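Local coordinates for protein elongation factor G (PDB 2DY1) that binds GTP with a magnesium ion and probably acts as a translational GTPase of the elongation factor G family in protein synthesis, at residues R117-T120 with V121-L125; F560-V563 with M564-H568; K437-L440 with Q441-V445; R203-Q206 with E207-A211. All blocks are in the same frame, centred on the assembly; numbering follows the deposited sequence.

Each contact joins residues about one turn apart on one helix, and interactions 2 and 3 run on into the loop that follows. Along the chain, interaction 4 follows interaction 1, and interactions 3 and 2 come later. Interactions 1 and 4 share the GTP-binding domain, on helices 113-124 and 198-213, with centres about 27 Å apart. Interaction 3 ends helix 430-442 in domain III, about 32 Å from interaction 1, centre to centre. Interaction 2 ends helix 549-566 in domain IV; its centre is about 81 Å from that of interaction 4, on the opposite side of the chain's centre. None touches another, so the set samples an elongated multidomain protein, with interaction 1 nearest the bound nucleotide.

Interaction 1. Residues R117-T120 with V121-L125; sequences RAWT and VAERL
On helix 113-124 of the GTP-binding domain, Trp119 and Glu123 stand one turn apart and meet through a water. The indole NE1 donates to water 1 at 3.0 Å, and the water in turn donates to Glu123 OE2 at 3.3 Å. NE1 and OE2 themselves are 3.9 Å apart, with the indole and carboxylate planes 79° from each other, and the water bridges them from one side. Both side chains leave the helix with CG anti to the backbone N (chi1 -170° for Trp119, -155° for Glu123), which sends them out on the same flank. Arg129 holds this corner from outside, forming a salt bridge with Glu123 OE2 and a cation-pi contact with the Trp119 ring, while Tyr248 meets that ring edge-to-face.

The helix is the crossover of a beta-alpha-beta unit between strands 100-106 and 129-134, as expected of a P-loop GTPase fold. Trp119 and Ala122 face these strands, reaching Val103 and Ala101 in one and Val131 and Arg129 in the other. On another flank Val121 packs on Arg92 and Leu95 of helix 88-97. Its CG2 lies 3.2 Å from Arg117 O, the carbonyl that accepts the Val121 N-H.

Further round, Thr120 CG2 approaches Arg124 NH1 at 3.8 Å, a methyl set obliquely against the guanidinium. Thr120 OG1 turns back to the carbonyl of Glu116. In the backbone, Glu123 N donates to Trp119 O at 2.9 Å, and Arg124 N reaches Thr120 O over the same distance.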
loop_
_atom_site.group_PDB
_atom_site.type_symbol
_atom_site.label_atom_id
_atom_site.label_comp_id
_atom_site.label_asym_id
_atom_site.label_seq_id
_atom_site.Cartn_x
_atom_site.Cartn_y
_atom_site.Cartn_z
ATOM N N ARG A 117 -3.457 -4.993 10.279
ATOM C CA ARG A 117 -2.743 -4.968 9.004
ATOM C C ARG A 117 -1.232 -4.956 9.203
ATOM O O ARG A 117 -0.504 -5.701 8.537
ATOM C CB ARG A 117 -3.101 -3.740 8.177
ATOM C CG ARG A 117 -4.537 -3.586 7.723
ATOM C CD ARG A 117 -4.534 -2.490 6.676
ATOM N NE ARG A 117 -5.748 -1.684 6.604
ATOM C CZ ARG A 117 -5.952 -0.493 7.144
ATOM N NH1 ARG A 117 -5.001 0.061 7.847
ATOM N NH2 ARG A 117 -7.106 0.127 6.956
ATOM N N ALA A 118 -0.751 -4.095 10.094
ATOM C CA ALA A 118 0.689 -4.018 10.329
ATOM C C ALA A 118 1.180 -5.315 10.970
ATOM O O ALA A 118 2.252 -5.811 10.631
ATOM C CB ALA A 118 1.015 -2.824 11.220
ATOM N N TRP A 119 0.398 -5.850 11.910
ATOM C CA TRP A 119 0.755 -7.094 12.593
ATOM C C TRP A 119 0.932 -8.239 11.589
ATOM O O TRP A 119 1.896 -9.002 11.657
ATOM C CB TRP A 119 -0.346 -7.456 13.592
ATOM C CG TRP A 119 0.015 -8.577 14.525
ATOM C CD1 TRP A 119 -0.212 -9.914 14.347
ATOM C CD2 TRP A 119 0.664 -8.443 15.784
ATOM N NE1 TRP A 119 0.259 -10.620 15.427
ATOM C CE2 TRP A 119 0.804 -9.741 16.326
ATOM C CE3 TRP A 119 1.139 -7.348 16.516
ATOM C CZ2 TRP A 119 1.406 -9.971 17.567
ATOM C CZ3 TRP A 119 1.738 -7.573 17.749
ATOM C CH2 TRP A 119 1.866 -8.881 18.262
ATOM N N THR A 120 -0.002 -8.339 10.650
ATOM C CA THR A 120 0.029 -9.392 9.639
ATOM C C THR A 120 1.248 -9.271 8.722
ATOM O O THR A 120 1.890 -10.269 8.402
ATOM C CB THR A 120 -1.254 -9.356 8.784
ATOM O OG1 THR A 120 -2.377 -9.665 9.614
ATOM C CG2 THR A 120 -1.174 -10.376 7.657
ATOM N N VAL A 121 1.552 -8.049 8.296
ATOM C CA VAL A 121 2.716 -7.840 7.430
ATOM C C VAL A 121 3.970 -8.242 8.199
ATOM O O VAL A 121 4.847 -8.939 7.665
ATOM C CB VAL A 121 2.815 -6.367 6.992
ATOM C CG1 VAL A 121 4.122 -6.123 6.211
ATOM C CG2 VAL A 121 1.605 -6.031 6.126
ATOM N N ALA A 122 4.048 -7.835 9.468
ATOM C CA ALA A 122 5.209 -8.178 10.273
ATOM C C ALA A 122 5.345 -9.694 10.375
ATOM O O ALA A 122 6.444 -10.235 10.266
ATOM C CB ALA A 122 5.086 -7.561 11.683
ATOM N N GLU A 123 4.218 -10.367 10.601
ATOM C CA GLU A 123 4.207 -11.825 10.722
ATOM C C GLU A 123 4.724 -12.486 9.442
ATOM O O GLU A 123 5.576 -13.388 9.506
ATOM C CB GLU A 123 2.783 -12.295 11.050
ATOM C CG GLU A 123 2.705 -13.635 11.771
ATOM C CD GLU A 123 1.398 -13.802 12.534
ATOM O OE1 GLU A 123 0.323 -13.757 11.895
ATOM O OE2 GLU A 123 1.445 -13.968 13.775
ATOM N N ARG A 124 4.244 -12.027 8.285
ATOM C CA ARG A 124 4.668 -12.599 7.006
ATOM C C ARG A 124 6.149 -12.377 6.746
ATOM O O ARG A 124 6.786 -13.177 6.074
ATOM C CB ARG A 124 3.833 -12.040 5.844
ATOM C CG ARG A 124 2.356 -12.439 5.895
ATOM C CD ARG A 124 1.696 -12.356 4.519
ATOM N NE ARG A 124 1.734 -11.009 3.953
ATOM C CZ ARG A 124 0.658 -10.269 3.698
ATOM N NH1 ARG A 124 -0.552 -10.742 3.958
ATOM N NH2 ARG A 124 0.792 -9.054 3.178
ATOM N N LEU A 125 6.697 -11.286 7.274
ATOM C CA LEU A 125 8.125 -10.999 7.126
ATOM C C LEU A 125 8.948 -11.778 8.142
ATOM O O LEU A 125 10.175 -11.756 8.095
ATOM C CB LEU A 125 8.399 -9.498 7.306
ATOM C CG LEU A 125 8.025 -8.646 6.092
ATOM C CD1 LEU A 125 7.973 -7.193 6.510
ATOM C CD2 LEU A 125 9.048 -8.820 4.964
HETATM O O HOH W 1 -0.357 -13.403 16.424
#

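Interaction 2. Residues F560-V563 with M564-H568; sequences FKKV and MAEAH
Phe560 and Met564 make a Met-aromatic contact, their side chains running alongside each other in the same direction. Met564 SD lies 3.8 Å from Phe560 CE1 and 4.8 Å from the ring centroid, 59° off the ring normal, so the sulfur approaches the ring obliquely. CG is anti to the backbone N in both residues (chi1 -176° and 177°), and the methionine chain continues fully extended, which carries SD out to the far part of the ring.

This pair is on the buried face of helix 549-566 in domain IV. Leu487 of strand 477-489 touches both residues; Ile516 of helix 509-520 also packs on Phe560, and Ile460 of strand 457-460 on Met564.

The polar contacts are mainly backbone. Met564 N donates to Phe560 O at 2.9 Å, whereas Ala565 N to Lys561 O is weak at 3.5 Å. Glu566 N then bonds to Val563 O from above the carbonyl plane, a three-residue span as the helix nears its end.

Between charged side chains the contact is through methylene: Glu566 OE1 lies 3.6 Å from Lys562 CG, while Lys562 NZ goes to the carbonyl of Gln467.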
loop_
_atom_site.group_PDB
_atom_site.type_symbol
_atom_site.label_atom_id
_atom_site.label_comp_id
_atom_site.label_asym_id
_atom_site.label_seq_id
_atom_site.Cartn_x
_atom_site.Cartn_y
_atom_site.Cartn_z
ATOM N N PHE A 560 -17.112 -3.452 -42.721
ATOM C CA PHE A 560 -17.506 -3.509 -41.320
ATOM C C PHE A 560 -18.486 -2.389 -40.946
ATOM O O PHE A 560 -19.525 -2.635 -40.330
ATOM C CB PHE A 560 -16.275 -3.459 -40.406
ATOM C CG PHE A 560 -16.615 -3.616 -38.952
ATOM C CD1 PHE A 560 -16.955 -2.506 -38.179
ATOM C CD2 PHE A 560 -16.677 -4.881 -38.375
ATOM C CE1 PHE A 560 -17.361 -2.653 -36.841
ATOM C CE2 PHE A 560 -17.086 -5.042 -37.038
ATOM C CZ PHE A 560 -17.427 -3.924 -36.279
ATOM N N LYS A 561 -18.163 -1.159 -41.324
ATOM C CA LYS A 561 -19.039 -0.030 -41.006
ATOM C C LYS A 561 -20.445 -0.197 -41.578
ATOM O O LYS A 561 -21.443 0.020 -40.884
ATOM C CB LYS A 561 -18.432 1.270 -41.533
ATOM C CG LYS A 561 -17.033 1.569 -41.024
ATOM C CD LYS A 561 -17.009 1.833 -39.524
ATOM C CE LYS A 561 -15.627 2.314 -39.078
ATOM N NZ LYS A 561 -15.562 2.604 -37.617
ATOM N N LYS A 562 -20.530 -0.584 -42.849
ATOM C CA LYS A 562 -21.825 -0.775 -43.494
ATOM C C LYS A 562 -22.626 -1.890 -42.840
ATOM O O LYS A 562 -23.795 -1.722 -42.501
ATOM C CB LYS A 562 -21.620 -1.110 -44.977
ATOM C CG LYS A 562 -22.906 -1.451 -45.717
ATOM C CD LYS A 562 -22.631 -1.944 -47.142
ATOM C CE LYS A 562 -21.776 -0.952 -47.938
ATOM N NZ LYS A 562 -21.578 -1.372 -49.370
ATOM N N VAL A 563 -21.987 -3.043 -42.651
ATOM C CA VAL A 563 -22.691 -4.174 -42.083
ATOM C C VAL A 563 -23.110 -4.009 -40.623
ATOM O O VAL A 563 -24.220 -4.389 -40.251
ATOM C CB VAL A 563 -21.854 -5.471 -42.253
ATOM C CG1 VAL A 563 -22.638 -6.672 -41.747
ATOM C CG2 VAL A 563 -21.504 -5.658 -43.733
ATOM N N MET A 564 -22.240 -3.446 -39.788
ATOM C CA MET A 564 -22.608 -3.285 -38.387
ATOM C C MET A 564 -23.879 -2.447 -38.236
ATOM O O MET A 564 -24.695 -2.702 -37.346
ATOM C CB MET A 564 -21.480 -2.626 -37.592
ATOM C CG MET A 564 -21.869 -2.393 -36.144
ATOM S SD MET A 564 -20.599 -1.565 -35.187
ATOM C CE MET A 564 -21.496 -1.405 -33.598
ATOM N N ALA A 565 -24.053 -1.463 -39.107
ATOM C CA ALA A 565 -25.232 -0.597 -39.044
ATOM C C ALA A 565 -26.536 -1.343 -39.341
ATOM O O ALA A 565 -27.623 -0.918 -38.924
ATOM C CB ALA A 565 -25.068 0.561 -40.007
ATOM N N GLU A 566 -26.434 -2.455 -40.063
ATOM C CA GLU A 566 -27.609 -3.248 -40.403
ATOM C C GLU A 566 -27.765 -4.376 -39.405
ATOM O O GLU A 566 -28.721 -5.149 -39.478
ATOM C CB GLU A 566 -27.454 -3.857 -41.804
ATOM C CG GLU A 566 -26.896 -2.907 -42.854
ATOM C CD GLU A 566 -26.616 -3.597 -44.186
ATOM O OE1 GLU A 566 -26.126 -2.917 -45.113
ATOM O OE2 GLU A 566 -26.884 -4.814 -44.311
ATOM N N ALA A 567 -26.840 -4.462 -38.453
ATOM C CA ALA A 567 -26.865 -5.546 -37.480
ATOM C C ALA A 567 -27.456 -5.215 -36.110
ATOM O O ALA A 567 -27.181 -5.908 -35.129
ATOM C CB ALA A 567 -25.455 -6.109 -37.319
ATOM N N HIS A 568 -28.290 -4.181 -36.059
ATOM C CA HIS A 568 -28.931 -3.753 -34.814
ATOM C C HIS A 568 -27.942 -3.608 -33.657
ATOM O O HIS A 568 -27.937 -4.388 -32.699
ATOM C CB HIS A 568 -30.045 -4.717 -34.425
ATOM C CG HIS A 568 -30.983 -4.157 -33.404
ATOM N ND1 HIS A 568 -30.765 -4.272 -32.048
ATOM C CD2 HIS A 568 -32.111 -3.421 -33.542
ATOM C CE1 HIS A 568 -31.719 -3.631 -31.395
ATOM N NE2 HIS A 568 -32.548 -3.104 -32.279
#

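Interaction 3. Residues K437-L440 with Q441-V445; sequences KERL and QDYGV
Leu440 O accepts the Val445 N-H at 3.0 Å and, weakly, that of Tyr443. With the bond from Gly444 N to Gln441 O, the Val445 bond completes a Schellman motif ending helix 430-442 in domain III. Gly444 has positive phi (93°), where a CB would jam against the preceding carbonyl.

Arg439 carries the side-chain contact. Its chain bends at chi2 (59°), and CG lies 3.8 Å from Tyr443 CE2 while the guanidinium reaches Asp442. NH1 donates to OD2 at 3.1 Å in a salt bridge: the oxygen sits at the guanidinium edge in its plane and is approached on its anti side, with the two planes 85° apart. Asp294 and Glu408 take NH2 and NE in further salt bridges, so three carboxylates pin the group. A leucine here would probably leave Asp442, Asp294 and Glu408 without their shared positive partner and their negative charges poorly balanced.

Tyr443 lays one ring face over Arg439 O, which is 3.4 Å above the ring plane, and its hydroxyl bonds to the carbonyl of Val293. Water 2 donates to both Lys437 O and Val445 O, each at 2.8 Å.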
loop_
_atom_site.group_PDB
_atom_site.type_symbol
_atom_site.label_atom_id
_atom_site.label_comp_id
_atom_site.label_asym_id
_atom_site.label_seq_id
_atom_site.Cartn_x
_atom_site.Cartn_y
_atom_site.Cartn_z
ATOM N N LYS A 437 -1.860 14.889 -4.963
ATOM C CA LYS A 437 -2.186 16.162 -5.606
ATOM C C LYS A 437 -1.390 17.273 -4.933
ATOM O O LYS A 437 -0.847 18.166 -5.592
ATOM C CB LYS A 437 -3.687 16.435 -5.471
ATOM C CG LYS A 437 -4.115 17.783 -6.027
ATOM C CD LYS A 437 -5.635 17.927 -5.988
ATOM C CE LYS A 437 -6.021 19.300 -6.558
ATOM N NZ LYS A 437 -7.462 19.586 -6.307
ATOM N N GLU A 438 -1.350 17.231 -3.606
ATOM C CA GLU A 438 -0.608 18.214 -2.830
ATOM C C GLU A 438 0.877 18.138 -3.118
ATOM O O GLU A 438 1.543 19.163 -3.183
ATOM C CB GLU A 438 -0.856 17.995 -1.327
ATOM C CG GLU A 438 -2.298 18.305 -0.943
ATOM C CD GLU A 438 -2.696 17.750 0.419
ATOM O OE1 GLU A 438 -1.818 17.554 1.285
ATOM O OE2 GLU A 438 -3.911 17.533 0.632
ATOM N N ARG A 439 1.402 16.918 -3.273
ATOM C CA ARG A 439 2.820 16.793 -3.527
ATOM C C ARG A 439 3.193 17.387 -4.887
ATOM O O ARG A 439 4.241 18.028 -4.997
ATOM C CB ARG A 439 3.258 15.317 -3.406
ATOM C CG ARG A 439 4.770 15.165 -3.352
ATOM C CD ARG A 439 5.350 15.913 -2.170
ATOM N NE ARG A 439 6.694 15.437 -1.821
ATOM C CZ ARG A 439 7.471 16.045 -0.935
ATOM N NH1 ARG A 439 7.046 17.156 -0.320
ATOM N NH2 ARG A 439 8.666 15.540 -0.628
ATOM N N LEU A 440 2.349 17.180 -5.900
ATOM C CA LEU A 440 2.590 17.747 -7.225
ATOM C C LEU A 440 2.615 19.281 -7.066
ATOM O O LEU A 440 3.432 19.969 -7.688
ATOM C CB LEU A 440 1.486 17.296 -8.190
ATOM C CG LEU A 440 1.605 15.804 -8.544
ATOM C CD1 LEU A 440 0.383 15.297 -9.295
ATOM C CD2 LEU A 440 2.867 15.618 -9.410
ATOM N N GLN A 441 1.736 19.809 -6.214
ATOM C CA GLN A 441 1.712 21.262 -5.951
ATOM C C GLN A 441 3.052 21.708 -5.319
ATOM O O GLN A 441 3.557 22.789 -5.608
ATOM C CB GLN A 441 0.524 21.579 -5.025
ATOM C CG GLN A 441 0.502 22.968 -4.391
ATOM C CD GLN A 441 -0.643 23.101 -3.379
ATOM O OE1 GLN A 441 -0.820 22.247 -2.477
ATOM N NE2 GLN A 441 -1.430 24.154 -3.526
ATOM N N ASP A 442 3.636 20.883 -4.446
ATOM C CA ASP A 442 4.910 21.228 -3.825
ATOM C C ASP A 442 5.982 21.319 -4.885
ATOM O O ASP A 442 6.947 22.069 -4.729
ATOM C CB ASP A 442 5.380 20.171 -2.818
ATOM C CG ASP A 442 4.440 19.996 -1.658
ATOM O OD1 ASP A 442 3.598 20.882 -1.414
ATOM O OD2 ASP A 442 4.562 18.951 -0.960
ATOM N N TYR A 443 5.819 20.517 -5.935
ATOM C CA TYR A 443 6.788 20.482 -7.034
ATOM C C TYR A 443 6.506 21.582 -8.058
ATOM O O TYR A 443 7.179 21.660 -9.090
ATOM C CB TYR A 443 6.773 19.130 -7.744
ATOM C CG TYR A 443 7.181 17.941 -6.871
ATOM C CD1 TYR A 443 8.096 18.094 -5.838
ATOM C CD2 TYR A 443 6.684 16.665 -7.138
ATOM C CE1 TYR A 443 8.519 16.987 -5.081
ATOM C CE2 TYR A 443 7.101 15.556 -6.391
ATOM C CZ TYR A 443 8.020 15.731 -5.374
ATOM O OH TYR A 443 8.503 14.635 -4.673
ATOM N N GLY A 444 5.508 22.412 -7.777
ATOM C CA GLY A 444 5.196 23.532 -8.673
ATOM C C GLY A 444 4.142 23.293 -9.747
ATOM O O GLY A 444 3.981 24.091 -10.674
ATOM N N VAL A 445 3.386 22.218 -9.614
ATOM C CA VAL A 445 2.401 21.880 -10.620
ATOM C C VAL A 445 1.000 21.758 -10.064
ATOM O O VAL A 445 0.773 21.041 -9.101
ATOM C CB VAL A 445 2.792 20.545 -11.292
ATOM C CG1 VAL A 445 1.819 20.197 -12.417
ATOM C CG2 VAL A 445 4.229 20.641 -11.821
HETATM O O HOH W 2 -1.356 19.857 -7.732
#

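Interaction 4. Residues R203-Q206 with E207-A211; sequences RFRQ and EVLEA
Glu207 makes the most extensive contact here, folding back along the helix toward Arg203 and Phe204. Its CG lies anti to the carbonyl carbon (chi1 -74°) and the chain is extended beyond it, so the side chain runs past the preceding turn: CG sits 3.3 Å from Arg203 O, and the carboxylate ends beside the aliphatic part of the arginine. OE2 is 3.5 Å from Arg203 CG, the two side chains lying alongside and pointing the same way. The charges themselves do not meet, since Arg203 NE remains 5.2 Å from OE2; any attraction between them is probably a modest, longer-range one. The other oxygen, OE1, approaches Phe204 CD1 at 4.0 Å and stands obliquely to the ring, whose plane is 53° from that of the carboxylate.

Helix 198-213 belongs to the GTP-binding domain and lies at its surface, away from the nucleotide. Phe204 and Val208 turn one flank of it to strand 156-165, where Phe204 touches Pro158 and Leu161 and Val208 touches Leu157. Phe204 and Arg205 also reach Val175.

Gln206 takes part mainly through its backbone and CB. Its carbonyl receives the Glu210 N-H at 3.0 Å, and Glu210 CG lies against the same oxygen at 3.2 Å. One residue earlier, Leu209 does likewise with Arg205 O: Leu209 N donates to it at 2.9 Å, while Leu209 CG rests 3.4 Å from that carbonyl oxygen.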
loop_
_atom_site.group_PDB
_atom_site.type_symbol
_atom_site.label_atom_id
_atom_site.label_comp_id
_atom_site.label_asym_id
_atom_site.label_seq_id
_atom_site.Cartn_x
_atom_site.Cartn_y
_atom_site.Cartn_z
ATOM N N ARG A 203 0.853 -12.439 40.748
ATOM C CA ARG A 203 0.225 -13.377 39.821
ATOM C C ARG A 203 0.795 -13.176 38.420
ATOM O O ARG A 203 1.143 -14.138 37.725
ATOM C CB ARG A 203 -1.281 -13.142 39.796
ATOM C CG ARG A 203 -2.089 -14.151 39.019
ATOM C CD ARG A 203 -3.489 -13.596 38.773
ATOM N NE ARG A 203 -4.040 -12.933 39.957
ATOM C CZ ARG A 203 -4.827 -11.860 39.905
ATOM N NH1 ARG A 203 -5.154 -11.333 38.728
ATOM N NH2 ARG A 203 -5.278 -11.306 41.024
ATOM N N PHE A 204 0.878 -11.920 37.994
ATOM C CA PHE A 204 1.425 -11.644 36.672
ATOM C C PHE A 204 2.890 -12.053 36.581
ATOM O O PHE A 204 3.343 -12.524 35.533
ATOM C CB PHE A 204 1.273 -10.154 36.335
ATOM C CG PHE A 204 -0.040 -9.816 35.691
ATOM C CD1 PHE A 204 -0.239 -10.015 34.322
ATOM C CD2 PHE A 204 -1.100 -9.341 36.453
ATOM C CE1 PHE A 204 -1.466 -9.744 33.741
ATOM C CE2 PHE A 204 -2.323 -9.074 35.874
ATOM C CZ PHE A 204 -2.508 -9.275 34.516
ATOM N N ARG A 205 3.643 -11.865 37.657
ATOM C CA ARG A 205 5.050 -12.238 37.615
ATOM C C ARG A 205 5.188 -13.745 37.403
ATOM O O ARG A 205 6.017 -14.202 36.603
ATOM C CB ARG A 205 5.766 -11.814 38.904
ATOM C CG ARG A 205 7.232 -12.188 38.897
ATOM C CD ARG A 205 8.021 -11.629 40.057
ATOM N NE ARG A 205 9.421 -12.021 39.895
ATOM C CZ ARG A 205 10.433 -11.563 40.622
ATOM N NH1 ARG A 205 10.222 -10.674 41.588
ATOM N NH2 ARG A 205 11.664 -11.998 40.375
ATOM N N GLN A 206 4.364 -14.513 38.109
ATOM C CA GLN A 206 4.386 -15.972 38.002
ATOM C C GLN A 206 4.041 -16.379 36.573
ATOM O O GLN A 206 4.630 -17.300 36.011
ATOM C CB GLN A 206 3.358 -16.601 38.948
ATOM C CG GLN A 206 3.439 -16.145 40.396
ATOM C CD GLN A 206 2.353 -16.770 41.270
ATOM O OE1 GLN A 206 1.159 -16.687 40.961
ATOM N NE2 GLN A 206 2.766 -17.395 42.370
ATOM N N GLU A 207 3.056 -15.700 36.001
ATOM C CA GLU A 207 2.635 -15.990 34.639
ATOM C C GLU A 207 3.742 -15.691 33.638
ATOM O O GLU A 207 3.931 -16.440 32.686
ATOM C CB GLU A 207 1.384 -15.185 34.293
ATOM C CG GLU A 207 0.121 -15.714 34.953
ATOM C CD GLU A 207 -1.050 -14.758 34.834
ATOM O OE1 GLU A 207 -1.021 -13.875 33.947
ATOM O OE2 GLU A 207 -2.008 -14.894 35.623
ATOM N N VAL A 208 4.464 -14.595 33.852
ATOM C CA VAL A 208 5.548 -14.218 32.955
ATOM C C VAL A 208 6.690 -15.233 33.032
ATOM O O VAL A 208 7.199 -15.681 31.998
ATOM C CB VAL A 208 6.062 -12.806 33.286
ATOM C CG1 VAL A 208 7.418 -12.560 32.612
ATOM C CG2 VAL A 208 5.038 -11.774 32.789
ATOM N N LEU A 209 7.073 -15.602 34.252
ATOM C CA LEU A 209 8.135 -16.580 34.463
ATOM C C LEU A 209 7.784 -17.877 33.765
ATOM O O LEU A 209 8.595 -18.423 33.010
ATOM C CB LEU A 209 8.336 -16.842 35.961
ATOM C CG LEU A 209 9.020 -15.727 36.756
ATOM C CD1 LEU A 209 9.074 -16.105 38.232
ATOM C CD2 LEU A 209 10.423 -15.499 36.214
ATOM N N GLU A 210 6.576 -18.367 34.021
ATOM C CA GLU A 210 6.112 -19.603 33.419
ATOM C C GLU A 210 6.080 -19.535 31.891
ATOM O O GLU A 210 6.473 -20.490 31.218
ATOM C CB GLU A 210 4.729 -19.979 33.980
ATOM C CG GLU A 210 4.742 -20.477 35.465
ATOM C CD GLU A 210 3.388 -20.994 35.968
ATOM O OE1 GLU A 210 2.649 -21.610 35.174
ATOM O OE2 GLU A 210 3.071 -20.800 37.163
ATOM N N ALA A 211 5.644 -18.408 31.325
ATOM C CA ALA A 211 5.599 -18.299 29.862
ATOM C C ALA A 211 6.984 -18.368 29.221
ATOM O O ALA A 211 7.150 -18.941 28.136
ATOM C CB ALA A 211 4.893 -16.994 29.444
#